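Local structure of 5-carboxyvanillate decarboxylase (Sphingomonas paucimobilis, 4L6D) at residues G273-A278 and V307-T312. The protein probably removes the carboxyl group from 5-carboxyvanillate, as a manganese-binding carboxy-lyase of the amidohydrolase family. Sequence-based numbering, arbitrary orientation.
Sequences GVESHA and VQFIRT
Phe309, on helix 303-311, packs its ring against the backbone of Glu275, and His277, first residue of helix 277-287, hydrogen-bonds to the backbone carbonyl of Phe309; a CH-pi contact and one side-chain-to-backbone hydrogen bond thus join the loop after strand 267-270 to the helix that follows strand 292-293, the last two strands of the amidohydrolase barrel. A chi1 of 153°, which sets CG roughly anti to the backbone N, brings the Phe309 ring across to the loop. Glu275 CA sits over the ring centre, 3.6 Å from the centroid and 10° off its normal, a CH-pi contact made where Glu275 centres an inverse gamma turn. The Glu275 side chain runs on obliquely, CB 3.8 Å from Phe309 CG, and at the far end of the ring CZ meets Val274 O at 3.7 Å. Leu280 adds to the packing around Phe309. His277 CD2 lies 3.5 Å from Phe309 CD1, rim to rim, with neither ring over the face of the other. His277 NE2 donates to Phe309 O at 2.8 Å with an N-H...O angle of 157°, approaching a lone pair in the carbonyl plane, with the oxygen almost in the imidazole plane. Thr312, just past the helix, turns OG1 back to Gln308 O (2.7 Å), which also accepts Thr312 N from the opposite face; the same OG1 stands 3.4 Å from His277 CE1, at the imidazole edge. Replacing Phe309 with an alanine is likely to open a gap against Glu275 CA and to leave His277 CD2 without its aromatic neighbour. Ser276 OG caps Ala279 N and makes a weak hydrogen bond to a bound 4-hydroxy-3-methoxybenzoate, while Trp237 of the second subunit packs on Glu275. The NE2 bond engages the Phe309 carbonyl near the C-terminal end of helix 303-311 and probably restrains the imidazole's rotation, tying one helix's start to another's end.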
loop_
_atom_site.group_PDB
_atom_site.type_symbol
_atom_site.label_atom_id
_atom_site.label_comp_id
_atom_site.label_asym_id
_atom_site.label_seq_id
_atom_site.Cartn_x
_atom_site.Cartn_y
_atom_site.Cartn_z
ATOM N N GLY A 273 9.058 -12.605 -2.562
ATOM C CA GLY A 273 8.314 -12.480 -1.317
ATOM C C GLY A 273 6.803 -12.524 -1.407
ATOM O O GLY A 273 6.130 -12.272 -0.408
ATOM N N VAL A 274 6.265 -12.841 -2.582
ATOM C CA VAL A 274 4.817 -12.941 -2.776
ATOM C C VAL A 274 4.520 -14.216 -3.554
ATOM O O VAL A 274 4.223 -14.197 -4.756
ATOM C CB VAL A 274 4.224 -11.705 -3.487
ATOM C CG1 VAL A 274 2.693 -11.810 -3.584
ATOM C CG2 VAL A 274 4.633 -10.434 -2.736
ATOM N N GLU A 275 4.631 -15.337 -2.853
ATOM C CA GLU A 275 4.442 -16.652 -3.458
ATOM C C GLU A 275 2.968 -17.031 -3.406
ATOM O O GLU A 275 2.567 -17.996 -2.763
ATOM C CB GLU A 275 5.357 -17.661 -2.748
ATOM C CG GLU A 275 6.824 -17.238 -2.916
ATOM C CD GLU A 275 7.818 -18.000 -2.042
ATOM O OE1 GLU A 275 7.469 -19.062 -1.483
ATOM O OE2 GLU A 275 8.973 -17.509 -1.935
ATOM N N SER A 276 2.170 -16.229 -4.109
ATOM C CA SER A 276 0.725 -16.401 -4.169
ATOM C C SER A 276 0.276 -16.606 -5.602
ATOM O O SER A 276 0.436 -15.721 -6.434
ATOM C CB SER A 276 0.041 -15.143 -3.625
ATOM O OG SER A 276 -1.336 -15.132 -3.982
ATOM N N HIS A 277 -0.290 -17.770 -5.900
ATOM C CA HIS A 277 -0.813 -17.982 -7.251
ATOM C C HIS A 277 -1.912 -16.981 -7.600
ATOM O O HIS A 277 -2.029 -16.560 -8.751
ATOM C CB HIS A 277 -1.330 -19.406 -7.416
ATOM C CG HIS A 277 -0.250 -20.438 -7.422
ATOM N ND1 HIS A 277 -0.473 -21.749 -7.054
ATOM C CD2 HIS A 277 1.060 -20.358 -7.765
ATOM C CE1 HIS A 277 0.656 -22.428 -7.163
ATOM N NE2 HIS A 277 1.603 -21.607 -7.579
ATOM N N ALA A 278 -2.722 -16.603 -6.619
ATOM C CA ALA A 278 -3.810 -15.659 -6.870
ATOM C C ALA A 278 -3.275 -14.285 -7.240
ATOM O O ALA A 278 -3.796 -13.639 -8.151
ATOM C CB ALA A 278 -4.725 -15.548 -5.646
ATOM N N VAL A 307 10.779 -21.675 -5.750
ATOM C CA VAL A 307 10.843 -22.510 -6.941
ATOM C C VAL A 307 9.549 -23.302 -7.127
ATOM O O VAL A 307 8.984 -23.344 -8.226
ATOM C CB VAL A 307 12.060 -23.458 -6.860
ATOM C CG1 VAL A 307 11.996 -24.546 -7.938
ATOM C CG2 VAL A 307 13.349 -22.649 -6.985
ATOM N N GLN A 308 9.070 -23.925 -6.057
ATOM C CA GLN A 308 7.885 -24.755 -6.170
ATOM C C GLN A 308 6.648 -23.920 -6.465
ATOM O O GLN A 308 5.747 -24.382 -7.170
ATOM C CB GLN A 308 7.753 -25.645 -4.938
ATOM C CG GLN A 308 8.936 -26.611 -4.899
ATOM C CD GLN A 308 9.075 -27.395 -3.611
ATOM O OE1 GLN A 308 8.135 -27.510 -2.817
ATOM N NE2 GLN A 308 10.258 -27.968 -3.412
ATOM N N PHE A 309 6.641 -22.681 -5.979
ATOM C CA PHE A 309 5.571 -21.731 -6.294
ATOM C C PHE A 309 5.425 -21.526 -7.809
ATOM O O PHE A 309 4.321 -21.652 -8.357
ATOM C CB PHE A 309 5.834 -20.414 -5.549
ATOM C CG PHE A 309 5.266 -19.176 -6.212
ATOM C CD1 PHE A 309 3.895 -18.934 -6.254
ATOM C CD2 PHE A 309 6.133 -18.227 -6.758
ATOM C CE1 PHE A 309 3.395 -17.766 -6.848
ATOM C CE2 PHE A 309 5.644 -17.066 -7.350
ATOM C CZ PHE A 309 4.275 -16.839 -7.402
ATOM N N ILE A 310 6.528 -21.257 -8.500
ATOM C CA ILE A 310 6.424 -21.043 -9.943
ATOM C C ILE A 310 6.256 -22.353 -10.734
ATOM O O ILE A 310 5.488 -22.391 -11.699
ATOM C CB ILE A 310 7.566 -20.140 -10.489
ATOM C CG1 ILE A 310 7.345 -19.801 -11.966
ATOM C CG2 ILE A 310 8.914 -20.795 -10.311
ATOM C CD1 ILE A 310 6.076 -19.027 -12.237
ATOM N N ARG A 311 6.921 -23.434 -10.312
ATOM C CA ARG A 311 6.782 -24.710 -11.020
ATOM C C ARG A 311 5.347 -25.231 -10.993
ATOM O O ARG A 311 4.930 -25.972 -11.890
ATOM C CB ARG A 311 7.728 -25.779 -10.456
ATOM C CG ARG A 311 9.206 -25.567 -10.783
ATOM C CD ARG A 311 9.948 -26.871 -10.491
ATOM N NE ARG A 311 11.401 -26.726 -10.385
ATOM C CZ ARG A 311 12.220 -26.597 -11.419
ATOM N NH1 ARG A 311 11.736 -26.586 -12.658
ATOM N NH2 ARG A 311 13.530 -26.478 -11.211
ATOM N N THR A 312 4.601 -24.870 -9.953
ATOM C CA THR A 312 3.231 -25.339 -9.815
ATOM C C THR A 312 2.186 -24.278 -10.159
ATOM O O THR A 312 0.997 -24.497 -9.918
ATOM C CB THR A 312 2.934 -25.834 -8.391
ATOM O OG1 THR A 312 3.088 -24.741 -7.468
ATOM C CG2 THR A 312 3.879 -26.972 -8.009
#